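Local coordinates for NleB (Escherichia coli, PDB 6E66), which belongs to the SseK/NleB family of bacterial effector proteins and is built on an alpha/beta fold of the GT-A type, at residues Val90-Asn95 / Ile114-Arg119; Gly60-Leu65 / Lys101-Asn106; Val122-Tyr127 / Arg189-Leu194; Cys217-Ala222 / Gly255-Asn260. All blocks are in the same frame, centred on the assembly; numbering follows the deposited sequence.

Contact 1: Val90-Asn95 / Ile114-Arg119. Unlike the reference sequence in segment 114-119: Ala115 (reference Lys).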
loop_
_atom_site.group_PDB
_atom_site.type_symbol
_atom_site.label_atom_id
_atom_site.label_comp_id
_atom_site.label_asym_id
_atom_site.label_seq_id
_atom_site.Cartn_x
_atom_site.Cartn_y
_atom_site.Cartn_z
ATOM N N VAL A 90 -9.202 -7.203 4.750
ATOM C CA VAL A 90 -9.347 -5.761 4.907
ATOM C C VAL A 90 -8.324 -5.369 5.960
ATOM O O VAL A 90 -8.439 -5.783 7.120
ATOM C CB VAL A 90 -10.764 -5.334 5.334
ATOM C CG1 VAL A 90 -10.908 -3.825 5.216
ATOM C CG2 VAL A 90 -11.847 -6.048 4.488
ATOM N N LEU A 91 -7.301 -4.611 5.556
ATOM C CA LEU A 91 -6.345 -4.066 6.513
ATOM C C LEU A 91 -6.942 -2.813 7.136
ATOM O O LEU A 91 -7.236 -1.842 6.426
ATOM C CB LEU A 91 -5.031 -3.748 5.819
ATOM C CG LEU A 91 -3.906 -3.144 6.650
ATOM C CD1 LEU A 91 -3.278 -4.202 7.517
ATOM C CD2 LEU A 91 -2.879 -2.543 5.684
ATOM N N VAL A 92 -7.143 -2.831 8.455
ATOM C CA VAL A 92 -7.826 -1.729 9.122
ATOM C C VAL A 92 -6.868 -1.082 10.105
ATOM O O VAL A 92 -5.853 -1.660 10.497
ATOM C CB VAL A 92 -9.124 -2.181 9.831
ATOM C CG1 VAL A 92 -10.086 -2.814 8.824
ATOM C CG2 VAL A 92 -8.809 -3.175 10.942
ATOM N N ASP A 93 -7.184 0.157 10.469
ATOM C CA ASP A 93 -6.448 0.875 11.498
ATOM C C ASP A 93 -7.301 2.033 11.977
ATOM O O ASP A 93 -8.161 2.533 11.250
ATOM C CB ASP A 93 -5.086 1.392 11.009
ATOM C CG ASP A 93 -4.128 1.642 12.161
ATOM O OD1 ASP A 93 -4.461 1.194 13.286
ATOM O OD2 ASP A 93 -3.059 2.280 11.952
ATOM N N GLY A 94 -7.013 2.477 13.198
ATOM C CA GLY A 94 -7.792 3.482 13.904
ATOM C C GLY A 94 -8.104 3.037 15.324
ATOM O O GLY A 94 -7.970 1.879 15.682
ATOM N N ASN A 95 -8.535 4.006 16.132
ATOM C CA ASN A 95 -8.765 3.729 17.556
ATOM C C ASN A 95 -10.161 3.130 17.784
ATOM O O ASN A 95 -11.037 3.727 18.411
ATOM C CB ASN A 95 -8.558 4.992 18.385
ATOM C CG ASN A 95 -8.727 4.731 19.894
ATOM O OD1 ASN A 95 -8.561 3.601 20.370
ATOM N ND2 ASN A 95 -9.096 5.768 20.635
ATOM N N ILE A 114 -13.845 -13.472 4.836
ATOM C CA ILE A 114 -13.387 -12.109 5.072
ATOM C C ILE A 114 -12.466 -12.134 6.277
ATOM O O ILE A 114 -12.856 -12.594 7.358
ATOM C CB ILE A 114 -14.553 -11.143 5.312
ATOM C CG1 ILE A 114 -15.352 -10.953 4.038
ATOM C CG2 ILE A 114 -14.036 -9.797 5.823
ATOM C CD1 ILE A 114 -16.495 -9.997 4.209
ATOM N N ALA A 115 -11.247 -11.654 6.098
ATOM C CA ALA A 115 -10.291 -11.555 7.185
ATOM C C ALA A 115 -10.099 -10.082 7.505
ATOM O O ALA A 115 -9.792 -9.288 6.613
ATOM C CB ALA A 115 -8.973 -12.222 6.804
ATOM N N ILE A 116 -10.322 -9.710 8.758
ATOM C CA ILE A 116 -10.060 -8.355 9.222
ATOM C C ILE A 116 -8.687 -8.356 9.864
ATOM O O ILE A 116 -8.471 -9.035 10.875
ATOM C CB ILE A 116 -11.127 -7.877 10.215
ATOM C CG1 ILE A 116 -12.479 -7.780 9.514
ATOM C CG2 ILE A 116 -10.727 -6.534 10.819
ATOM C CD1 ILE A 116 -12.524 -6.722 8.442
ATOM N N ILE A 117 -7.756 -7.604 9.281
ATOM C CA ILE A 117 -6.367 -7.573 9.732
ATOM C C ILE A 117 -6.080 -6.188 10.297
ATOM O O ILE A 117 -6.178 -5.186 9.581
ATOM C CB ILE A 117 -5.408 -7.922 8.586
ATOM C CG1 ILE A 117 -5.923 -9.151 7.835
ATOM C CG2 ILE A 117 -4.001 -8.165 9.117
ATOM C CD1 ILE A 117 -4.990 -9.635 6.733
ATOM N N TYR A 118 -5.726 -6.125 11.576
ATOM C CA TYR A 118 -5.396 -4.849 12.183
ATOM C C TYR A 118 -3.946 -4.481 11.892
ATOM O O TYR A 118 -3.044 -5.291 12.093
ATOM C CB TYR A 118 -5.642 -4.900 13.689
ATOM C CG TYR A 118 -7.101 -5.055 14.041
ATOM C CD1 TYR A 118 -7.670 -6.313 14.184
ATOM C CD2 TYR A 118 -7.913 -3.936 14.223
ATOM C CE1 TYR A 118 -9.013 -6.446 14.487
ATOM C CE2 TYR A 118 -9.245 -4.060 14.526
ATOM C CZ TYR A 118 -9.793 -5.315 14.666
ATOM O OH TYR A 118 -11.127 -5.434 14.972
ATOM N N ARG A 119 -3.721 -3.239 11.466
ATOM C CA ARG A 119 -2.364 -2.814 11.133
ATOM C C ARG A 119 -1.404 -3.041 12.286
ATOM O O ARG A 119 -0.254 -3.448 12.070
ATOM C CB ARG A 119 -2.337 -1.348 10.739
ATOM C CG ARG A 119 -0.924 -0.931 10.284
ATOM C CD ARG A 119 -0.660 0.493 10.592
ATOM N NE ARG A 119 -0.875 0.767 12.000
ATOM C CZ ARG A 119 0.076 0.674 12.908
ATOM N NH1 ARG A 119 1.295 0.317 12.539
ATOM N NH2 ARG A 119 -0.187 0.957 14.171
#

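Contact 2: Gly60-Leu65 / Lys101-Asn106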
loop_
_atom_site.group_PDB
_atom_site.type_symbol
_atom_site.label_atom_id
_atom_site.label_comp_id
_atom_site.label_asym_id
_atom_site.label_seq_id
_atom_site.Cartn_x
_atom_site.Cartn_y
_atom_site.Cartn_z
ATOM N N GLY A 60 -23.118 -0.226 17.203
ATOM C CA GLY A 60 -23.545 -1.436 16.522
ATOM C C GLY A 60 -23.150 -1.567 15.060
ATOM O O GLY A 60 -23.411 -2.618 14.462
ATOM N N GLU A 61 -22.542 -0.546 14.458
ATOM C CA GLU A 61 -22.122 -0.603 13.060
ATOM C C GLU A 61 -20.626 -0.880 12.954
ATOM O O GLU A 61 -19.825 -0.294 13.692
ATOM C CB GLU A 61 -22.455 0.703 12.329
ATOM C CG GLU A 61 -23.919 1.120 12.413
ATOM C CD GLU A 61 -24.885 0.031 11.954
ATOM O OE1 GLU A 61 -25.151 -0.059 10.731
ATOM O OE2 GLU A 61 -25.370 -0.741 12.817
ATOM N N VAL A 62 -20.265 -1.779 12.043
ATOM C CA VAL A 62 -18.895 -1.966 11.568
ATOM C C VAL A 62 -18.370 -0.605 11.125
ATOM O O VAL A 62 -18.965 0.018 10.235
ATOM C CB VAL A 62 -18.849 -2.991 10.416
ATOM C CG1 VAL A 62 -17.465 -3.026 9.741
ATOM C CG2 VAL A 62 -19.262 -4.381 10.908
ATOM N N PRO A 63 -17.271 -0.096 11.710
ATOM C CA PRO A 63 -16.824 1.276 11.402
ATOM C C PRO A 63 -16.064 1.351 10.083
ATOM O O PRO A 63 -14.893 1.762 10.014
ATOM C CB PRO A 63 -15.958 1.624 12.622
ATOM C CG PRO A 63 -15.377 0.301 13.044
ATOM C CD PRO A 63 -16.332 -0.796 12.603
ATOM N N ILE A 64 -16.736 0.920 9.015
ATOM C CA ILE A 64 -16.313 1.151 7.639
ATOM C C ILE A 64 -17.428 1.930 6.954
ATOM O O ILE A 64 -18.600 1.556 7.066
ATOM C CB ILE A 64 -16.014 -0.169 6.900
ATOM C CG1 ILE A 64 -14.726 -0.811 7.432
ATOM C CG2 ILE A 64 -15.913 0.062 5.391
ATOM C CD1 ILE A 64 -14.616 -2.299 7.140
ATOM N N LEU A 65 -17.071 3.019 6.269
ATOM C CA LEU A 65 -18.067 3.849 5.591
ATOM C C LEU A 65 -18.930 3.012 4.653
ATOM O O LEU A 65 -18.411 2.234 3.850
ATOM C CB LEU A 65 -17.365 4.954 4.811
ATOM C CG LEU A 65 -18.211 6.071 4.206
ATOM C CD1 LEU A 65 -18.835 6.909 5.314
ATOM C CD2 LEU A 65 -17.335 6.924 3.295
ATOM N N LYS A 101 -14.544 -3.525 17.544
ATOM C CA LYS A 101 -13.785 -4.754 17.299
ATOM C C LYS A 101 -14.685 -5.988 17.331
ATOM O O LYS A 101 -14.466 -6.944 16.571
ATOM C CB LYS A 101 -12.648 -4.890 18.319
ATOM C CG LYS A 101 -11.352 -4.179 17.931
ATOM C CD LYS A 101 -10.735 -3.409 19.095
ATOM C CE LYS A 101 -10.188 -4.322 20.192
ATOM N NZ LYS A 101 -8.842 -4.907 19.863
ATOM N N LYS A 102 -15.710 -5.988 18.200
ATOM C CA LYS A 102 -16.646 -7.110 18.198
ATOM C C LYS A 102 -17.579 -7.059 16.993
ATOM O O LYS A 102 -17.969 -8.106 16.468
ATOM C CB LYS A 102 -17.457 -7.151 19.509
ATOM C CG LYS A 102 -17.796 -8.578 19.920
ATOM C CD LYS A 102 -18.106 -8.714 21.407
ATOM C CE LYS A 102 -19.207 -9.727 21.677
ATOM N NZ LYS A 102 -19.127 -10.380 23.066
ATOM N N GLU A 103 -17.903 -5.864 16.496
ATOM C CA GLU A 103 -18.612 -5.808 15.223
ATOM C C GLU A 103 -17.770 -6.395 14.091
ATOM O O GLU A 103 -18.308 -7.058 13.199
ATOM C CB GLU A 103 -19.040 -4.373 14.905
ATOM C CG GLU A 103 -20.440 -3.996 15.447
ATOM C CD GLU A 103 -21.487 -5.133 15.342
ATOM O OE1 GLU A 103 -21.594 -5.800 14.279
ATOM O OE2 GLU A 103 -22.210 -5.350 16.335
ATOM N N PHE A 104 -16.446 -6.188 14.117
ATOM C CA PHE A 104 -15.593 -6.795 13.089
ATOM C C PHE A 104 -15.623 -8.318 13.184
ATOM O O PHE A 104 -15.738 -9.014 12.168
ATOM C CB PHE A 104 -14.147 -6.282 13.205
ATOM C CG PHE A 104 -13.905 -4.947 12.541
ATOM C CD1 PHE A 104 -14.243 -4.742 11.207
ATOM C CD2 PHE A 104 -13.326 -3.903 13.247
ATOM C CE1 PHE A 104 -14.027 -3.510 10.600
ATOM C CE2 PHE A 104 -13.108 -2.668 12.646
ATOM C CZ PHE A 104 -13.462 -2.471 11.316
ATOM N N LEU A 105 -15.493 -8.860 14.402
ATOM C CA LEU A 105 -15.494 -10.314 14.552
ATOM C C LEU A 105 -16.824 -10.909 14.123
ATOM O O LEU A 105 -16.873 -12.047 13.638
ATOM C CB LEU A 105 -15.190 -10.708 15.995
ATOM C CG LEU A 105 -13.757 -11.192 16.240
ATOM C CD1 LEU A 105 -13.467 -11.269 17.741
ATOM C CD2 LEU A 105 -13.470 -12.538 15.533
ATOM N N ASN A 106 -17.906 -10.154 14.297
ATOM C CA ASN A 106 -19.209 -10.608 13.837
ATOM C C ASN A 106 -19.244 -10.682 12.317
ATOM O O ASN A 106 -19.830 -11.612 11.748
ATOM C CB ASN A 106 -20.288 -9.673 14.385
ATOM C CG ASN A 106 -21.644 -9.879 13.736
ATOM O OD1 ASN A 106 -22.329 -10.876 13.991
ATOM N ND2 ASN A 106 -22.054 -8.915 12.912
#

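Contact 3: Val122-Tyr127 / Arg189-Leu194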
loop_
_atom_site.group_PDB
_atom_site.type_symbol
_atom_site.label_atom_id
_atom_site.label_comp_id
_atom_site.label_asym_id
_atom_site.label_seq_id
_atom_site.Cartn_x
_atom_site.Cartn_y
_atom_site.Cartn_z
ATOM N N VAL A 122 0.428 -6.446 12.607
ATOM C CA VAL A 122 1.212 -6.910 11.464
ATOM C C VAL A 122 2.686 -6.640 11.720
ATOM O O VAL A 122 3.054 -5.585 12.239
ATOM C CB VAL A 122 0.738 -6.219 10.170
ATOM C CG1 VAL A 122 1.585 -6.656 8.981
ATOM C CG2 VAL A 122 -0.745 -6.513 9.924
ATOM N N ASP A 123 3.542 -7.578 11.346
ATOM C CA ASP A 123 4.984 -7.373 11.457
ATOM C C ASP A 123 5.462 -6.640 10.201
ATOM O O ASP A 123 5.515 -7.237 9.125
ATOM C CB ASP A 123 5.691 -8.717 11.629
ATOM C CG ASP A 123 7.183 -8.584 11.748
ATOM O OD1 ASP A 123 7.694 -7.457 11.984
ATOM O OD2 ASP A 123 7.850 -9.622 11.598
ATOM N N PHE A 124 5.777 -5.343 10.328
ATOM C CA PHE A 124 6.377 -4.570 9.236
ATOM C C PHE A 124 7.861 -4.315 9.461
ATOM O O PHE A 124 8.464 -3.508 8.740
ATOM C CB PHE A 124 5.649 -3.225 9.054
ATOM C CG PHE A 124 4.255 -3.354 8.491
ATOM C CD1 PHE A 124 4.042 -3.872 7.229
ATOM C CD2 PHE A 124 3.159 -2.940 9.235
ATOM C CE1 PHE A 124 2.760 -3.991 6.706
ATOM C CE2 PHE A 124 1.873 -3.042 8.737
ATOM C CZ PHE A 124 1.661 -3.571 7.468
ATOM N N SER A 125 8.468 -4.985 10.447
ATOM C CA SER A 125 9.780 -4.573 10.927
ATOM C C SER A 125 10.845 -4.723 9.852
ATOM O O SER A 125 11.836 -3.985 9.855
ATOM C CB SER A 125 10.164 -5.382 12.181
ATOM O OG SER A 125 10.329 -6.762 11.847
HETATM N N MSE A 126 10.664 -5.655 8.926
HETATM C CA MSE A 126 11.672 -5.870 7.903
HETATM C C MSE A 126 11.756 -4.698 6.911
HETATM O O MSE A 126 12.697 -4.633 6.135
HETATM C CB MSE A 126 11.436 -7.205 7.142
HETATM C CG MSE A 126 10.171 -7.336 6.318
HETATM SE SE MSE A 126 8.435 -7.382 7.313
HETATM C CE MSE A 126 8.832 -8.887 8.511
ATOM N N TYR A 127 10.815 -3.759 6.942
ATOM C CA TYR A 127 10.885 -2.632 6.006
ATOM C C TYR A 127 11.366 -1.336 6.635
ATOM O O TYR A 127 11.456 -0.327 5.930
ATOM C CB TYR A 127 9.516 -2.389 5.346
ATOM C CG TYR A 127 8.968 -3.631 4.710
ATOM C CD1 TYR A 127 9.583 -4.198 3.589
ATOM C CD2 TYR A 127 7.856 -4.261 5.250
ATOM C CE1 TYR A 127 9.090 -5.376 3.031
ATOM C CE2 TYR A 127 7.349 -5.415 4.702
ATOM C CZ TYR A 127 7.956 -5.981 3.610
ATOM O OH TYR A 127 7.389 -7.138 3.109
ATOM N N ARG A 189 -0.645 1.094 2.693
ATOM C CA ARG A 189 -1.009 0.391 1.475
ATOM C C ARG A 189 0.235 -0.188 0.802
ATOM O O ARG A 189 0.257 -1.365 0.441
ATOM C CB ARG A 189 -1.754 1.299 0.504
ATOM C CG ARG A 189 -1.831 0.637 -0.875
ATOM C CD ARG A 189 -2.729 1.368 -1.833
ATOM N NE ARG A 189 -2.369 2.754 -1.953
ATOM C CZ ARG A 189 -3.181 3.679 -2.434
ATOM N NH1 ARG A 189 -4.395 3.337 -2.859
ATOM N NH2 ARG A 189 -2.765 4.935 -2.497
ATOM N N ASN A 190 1.290 0.622 0.642
ATOM C CA ASN A 190 2.509 0.120 -0.001
ATOM C C ASN A 190 3.090 -1.065 0.763
ATOM O O ASN A 190 3.412 -2.103 0.177
ATOM C CB ASN A 190 3.552 1.230 -0.102
ATOM C CG ASN A 190 3.087 2.355 -0.975
ATOM O OD1 ASN A 190 2.125 2.196 -1.730
ATOM N ND2 ASN A 190 3.750 3.499 -0.879
ATOM N N LEU A 191 3.238 -0.919 2.079
ATOM C CA LEU A 191 3.786 -1.992 2.897
ATOM C C LEU A 191 2.908 -3.249 2.877
ATOM O O LEU A 191 3.431 -4.372 2.931
ATOM C CB LEU A 191 3.979 -1.467 4.325
ATOM C CG LEU A 191 5.311 -0.772 4.633
ATOM C CD1 LEU A 191 5.879 0.056 3.525
ATOM C CD2 LEU A 191 5.294 0.013 5.954
ATOM N N ALA A 192 1.583 -3.096 2.802
ATOM C CA ALA A 192 0.737 -4.282 2.785
ATOM C C ALA A 192 0.926 -5.058 1.493
ATOM O O ALA A 192 0.954 -6.293 1.499
ATOM C CB ALA A 192 -0.732 -3.909 2.976
ATOM N N ILE A 193 1.106 -4.354 0.378
ATOM C CA ILE A 193 1.263 -5.050 -0.889
ATOM C C ILE A 193 2.641 -5.701 -1.002
ATOM O O ILE A 193 2.786 -6.765 -1.628
ATOM C CB ILE A 193 0.979 -4.074 -2.037
ATOM C CG1 ILE A 193 -0.475 -3.599 -1.939
ATOM C CG2 ILE A 193 1.261 -4.744 -3.395
ATOM C CD1 ILE A 193 -0.790 -2.483 -2.898
ATOM N N LEU A 194 3.660 -5.086 -0.401
ATOM C CA LEU A 194 4.940 -5.760 -0.188
ATOM C C LEU A 194 4.738 -7.093 0.516
ATOM O O LEU A 194 5.272 -8.128 0.093
ATOM C CB LEU A 194 5.863 -4.871 0.641
ATOM C CG LEU A 194 7.104 -4.167 0.068
ATOM C CD1 LEU A 194 7.341 -4.421 -1.390
ATOM C CD2 LEU A 194 7.160 -2.681 0.406
#

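Contact 4: Cys217-Ala222 / Gly255-Asn260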
loop_
_atom_site.group_PDB
_atom_site.type_symbol
_atom_site.label_atom_id
_atom_site.label_comp_id
_atom_site.label_asym_id
_atom_site.label_seq_id
_atom_site.Cartn_x
_atom_site.Cartn_y
_atom_site.Cartn_z
ATOM N N CYS A 217 -0.963 -10.563 -4.310
ATOM C CA CYS A 217 -2.284 -10.158 -3.855
ATOM C C CYS A 217 -2.877 -9.221 -4.882
ATOM O O CYS A 217 -2.177 -8.677 -5.740
ATOM C CB CYS A 217 -2.258 -9.490 -2.474
ATOM S SG CYS A 217 -1.479 -7.877 -2.438
ATOM N N ILE A 218 -4.183 -9.046 -4.784
ATOM C CA ILE A 218 -4.905 -8.140 -5.650
ATOM C C ILE A 218 -5.457 -7.053 -4.739
ATOM O O ILE A 218 -6.391 -7.298 -3.977
ATOM C CB ILE A 218 -6.015 -8.862 -6.426
ATOM C CG1 ILE A 218 -5.405 -9.899 -7.375
ATOM C CG2 ILE A 218 -6.928 -7.848 -7.160
ATOM C CD1 ILE A 218 -6.419 -10.922 -7.874
ATOM N N TYR A 219 -4.848 -5.869 -4.773
ATOM C CA TYR A 219 -5.289 -4.760 -3.939
ATOM C C TYR A 219 -6.341 -3.960 -4.686
ATOM O O TYR A 219 -6.107 -3.519 -5.815
ATOM C CB TYR A 219 -4.118 -3.847 -3.585
ATOM C CG TYR A 219 -4.534 -2.667 -2.766
ATOM C CD1 TYR A 219 -5.007 -1.508 -3.362
ATOM C CD2 TYR A 219 -4.440 -2.708 -1.377
ATOM C CE1 TYR A 219 -5.411 -0.419 -2.587
ATOM C CE2 TYR A 219 -4.816 -1.632 -0.602
ATOM C CZ TYR A 219 -5.303 -0.495 -1.208
ATOM O OH TYR A 219 -5.656 0.566 -0.409
ATOM N N LEU A 220 -7.488 -3.757 -4.060
ATOM C CA LEU A 220 -8.552 -2.976 -4.666
ATOM C C LEU A 220 -8.955 -1.845 -3.741
ATOM O O LEU A 220 -9.038 -2.025 -2.521
ATOM C CB LEU A 220 -9.777 -3.830 -4.966
ATOM C CG LEU A 220 -9.523 -4.989 -5.913
ATOM C CD1 LEU A 220 -10.804 -5.801 -6.051
ATOM C CD2 LEU A 220 -9.060 -4.448 -7.248
ATOM N N ASP A 221 -9.198 -0.683 -4.340
ATOM C CA ASP A 221 -9.874 0.397 -3.642
ATOM C C ASP A 221 -11.290 -0.038 -3.285
ATOM O O ASP A 221 -11.913 -0.830 -3.993
ATOM C CB ASP A 221 -9.911 1.638 -4.521
ATOM C CG ASP A 221 -8.841 2.626 -4.173
ATOM O OD1 ASP A 221 -8.015 2.334 -3.268
ATOM O OD2 ASP A 221 -8.835 3.698 -4.818
ATOM N N ALA A 222 -11.801 0.484 -2.170
ATOM C CA ALA A 222 -13.100 0.031 -1.690
ATOM C C ALA A 222 -14.275 0.567 -2.512
ATOM O O ALA A 222 -15.393 0.064 -2.350
ATOM C CB ALA A 222 -13.276 0.405 -0.217
ATOM N N GLY A 255 -8.590 2.773 -7.648
ATOM C CA GLY A 255 -7.287 2.177 -7.829
ATOM C C GLY A 255 -7.279 0.667 -7.658
ATOM O O GLY A 255 -8.080 0.084 -6.918
ATOM N N ALA A 256 -6.347 0.037 -8.361
ATOM C CA ALA A 256 -6.065 -1.379 -8.200
ATOM C C ALA A 256 -4.576 -1.579 -8.408
ATOM O O ALA A 256 -3.981 -0.955 -9.294
ATOM C CB ALA A 256 -6.852 -2.235 -9.197
ATOM N N ILE A 257 -3.980 -2.421 -7.571
ATOM C CA ILE A 257 -2.601 -2.858 -7.734
ATOM C C ILE A 257 -2.589 -4.373 -7.598
ATOM O O ILE A 257 -3.184 -4.913 -6.661
ATOM C CB ILE A 257 -1.667 -2.212 -6.694
ATOM C CG1 ILE A 257 -1.712 -0.695 -6.836
ATOM C CG2 ILE A 257 -0.243 -2.695 -6.879
ATOM C CD1 ILE A 257 -1.406 0.037 -5.569
ATOM N N VAL A 258 -1.940 -5.058 -8.532
ATOM C CA VAL A 258 -1.808 -6.505 -8.469
ATOM C C VAL A 258 -0.337 -6.860 -8.600
ATOM O O VAL A 258 0.382 -6.290 -9.427
ATOM C CB VAL A 258 -2.659 -7.215 -9.546
ATOM C CG1 VAL A 258 -4.128 -6.852 -9.379
ATOM C CG2 VAL A 258 -2.193 -6.860 -10.967
ATOM N N VAL A 259 0.120 -7.773 -7.746
ATOM C CA VAL A 259 1.491 -8.264 -7.754
ATOM C C VAL A 259 1.415 -9.772 -7.733
ATOM O O VAL A 259 0.516 -10.344 -7.117
ATOM C CB VAL A 259 2.327 -7.769 -6.545
ATOM C CG1 VAL A 259 2.623 -6.257 -6.647
ATOM C CG2 VAL A 259 1.587 -8.106 -5.234
ATOM N N ASN A 260 2.375 -10.424 -8.385
ATOM C CA ASN A 260 2.362 -11.875 -8.444
ATOM C C ASN A 260 3.137 -12.521 -7.304
ATOM O O ASN A 260 3.293 -13.742 -7.311
ATOM C CB ASN A 260 2.913 -12.359 -9.792
ATOM C CG ASN A 260 4.424 -12.256 -9.879
ATOM O OD1 ASN A 260 5.033 -11.312 -9.367
ATOM N ND2 ASN A 260 5.037 -13.214 -10.552
#

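Contact 1: Val90-Asn95 / Ile114-Arg119
Two flat groups of Ile114-Arg119 receive side chains from Val90-Asn95. The Tyr118 ring is met obliquely by Val92, whose CG2 lies 3.5 Å from Tyr118 CD2, and the guanidinium of Arg119 is met near its edge by the carboxylate of Asp93. The two segments carry the parallel strands of a beta-alpha-beta unit in the GT-A type core, joined through helix 98-110, with a twist of 36° between the short strand axes. Three bridges, Val90 with Ile116, Leu91 with Ile117 and Val92 with Tyr118, fix the register. Val90 donates to Ala115 O and accepts from Ile117 N, while Val92 donates from N to Ile117 O (2.8 Å) and accepts at O from Arg119 N (2.8 Å). On the face carrying Val90, Val92, Ile116 and Tyr118, the methyl Ile116 CD1 packs alongside Val90 CB at 3.8 Å, and Val92 CG2 sits 3.9 Å from Ile116 CG2. With Val92 CG1 anti to the carbonyl carbon (chi1 -59°), CG2 falls between the backbone N and the carbonyl carbon, where it touches both Ile116 and the tyrosine ring. Phe104 of helix 98-110 packs on Ile116 from this side. The opposite face carries Leu91 and Ile117. At the C-terminal end, Arg119 NE gives Asp93 OD2 a salt-bridging hydrogen bond of 2.7 Å, approaching 61° out of the carboxylate plane; the same oxygen accepts from Trp184 NE1, so it has two donors. Between the strands, Leu91 CA makes a CA-H...O contact of 3.3 Å with Ile117 O, the oxygen that also accepts from Val92 N.

Contact 2: Gly60-Leu65 / Lys101-Asn106
Pro63 overlaps one face of the Phe104 ring: its CD is 4.0 Å from the ring centroid and 29° off the ring normal, a CH-pi contact in which the nearest ring atom to Pro63 CD is Phe104 CZ, 3.6 Å away. The ring is approached differently by the two neighbours of the proline. Ile64 reaches its edge in plane, with CD1 3.7 Å from Phe104 CE1, and Val62 comes obliquely, with CG1 3.6 Å from that same CE1. Three consecutive residues therefore wrap the outer end of one aromatic side chain. Their path is set by an inverse gamma turn centred on Pro63, closed by a 2.7 Å bond from Ile64 N to Val62 O, which turns the chain around the ring. Val62 divides its two methyls between helix residues: CG1, anti to the backbone N (chi1 170°), goes to the phenylalanine, and CG2 lies 3.7 Å from Glu103 O. Towards Gly60 the contact changes character. Glu103 bends back at chi2 (-38°) so that its side-chain carbons come against the carbonyl of Gly60, with Glu103 CD 3.3 Å from Gly60 O; this is van der Waals contact, since the carboxylate oxygens and the carbonyl are all acceptors. Beyond the loop, Phe96 meets Phe104 edge-to-face. This is mostly apolar packing, by which the loop between strand 45-50 and helix 72-82 folds over helix 98-110, the connecting helix of a beta-alpha-beta unit in a GT-A type fold.

Contact 3: Val122-Tyr127 / Arg189-Leu194
Phe124 and Tyr127 pack on Leu191 and Leu194, setting the loop that follows strand 114-118 against helix 182-195 of the GT-A type core. The loop is shaped by an Asx turn at Asp123 leading into a 3-10 segment, Ser125-Tyr127, and the two aromatic side chains fall on its helix-facing side, three residues apart. This inner side is the tight part. Phe124, with CG anti to its carbonyl carbon (chi1 -70°), extends its ring until CE1 is 3.7 Å from Leu191 CB, an oblique approach. Within the loop, Val122 CG1 covers one face of that ring, 3.4 Å above the plane and displaced toward the rim. The Tyr127 ring is sandwiched: Leu194 CD2 stands 4.2 Å above one face, also off-centre, while CG of Met126, modelled as selenomethionine and exposed overall, lies 3.7 Å above the centre of the opposite face. Tyr127 and Leu194 run past one another in opposing senses, so Leu194 CG comes 3.8 Å from Tyr127 CE1 and Leu194 CB faces the phenol oxygen. That buried hydroxyl is satisfied by a hydrogen bond with Asn263 OD1. The outer side is looser and polar. Asp123 and Ser125 are exposed and touch none of Arg189-Leu194, although Lys195 NZ, one residue further along the helix, binds Asp123 O. There Asp123 OD1 takes two donors from one residue: Ser125 N at 3.0 Å, from above the carboxylate plane, and Ser125 OG at 2.7 Å, on the syn lone pair.

Contact 4: Cys217-Ala222 / Gly255-Asn260
Tyr219 and Ile257 form a hydrogen-bonded pair at the middle of an antiparallel ladder, in which strand 256-259 runs at 173° to strand 217-220 in the mixed sheet of the GT-A type core. Tyr219 N donates to Ile257 O at 2.7 Å, and Ile257 N returns a bond to Tyr219 O at 3.0 Å. One pair further along, Val259 N binds Cys217 O at 3.2 Å, but the return bond from Cys217 N to Val259 O, of equal length, is bent and weak. The backbone groups of Ile218, Leu220, Ala256 and Val258 turn outward to other strands: Ile218 and Leu220 bond with Leu46, Ala256 with His242 and Val258 with Ala240. Both strands are thus internal to the sheet, and their buried polar groups are largely satisfied by backbone partners. The side chains of the non-hydrogen-bonded pairs share one face, where Ile218 CG2 meets Val258 CG1 at 3.7 Å and Leu220 CD2 lies at the same distance from Ala256 CB. On the other face Tyr219 sends its hydroxyl to Gln48 OE1. Past the strand, Asp221 begins an Asp-Ala-Asp sequence, consistent with the DXD motif of GT-A proteins. It grips Gly255 twice. Asp221 N donates to Gly255 O at 2.9 Å, continuing the ladder. Its carboxylate, swung by an unstaggered chi1 of -99° over the glycine backbone, accepts in turn from Gly255 N at OD2, 3.0 Å away and 56° out of the carboxylate plane.

Contacts 1 and 4 belong to one mixed sheet, separated by strand 45-50, with centres about 16 Å apart and no touch. Contact 2 lies on the outer side of contact 1, centres about 11 Å apart, where Tyr118 OH packs 3.2 Å from Phe104 CD2. Contact 3 covers the opposite face of the sheet and touches both sheet contacts: Ala192 CB is 3.7 Å from Leu91 CD2 of contact 1, and Ile193 CD1 is 3.7 Å from Ile257 CD1 of contact 4. A long, weak ion pair between Arg189 NH1 and Asp221 OD1 (3.8 Å) is a polar approach of helix 182-195 to the possible DXD motif in contact 4. Contacts 2 and 3, centres about 24 Å apart, do not meet.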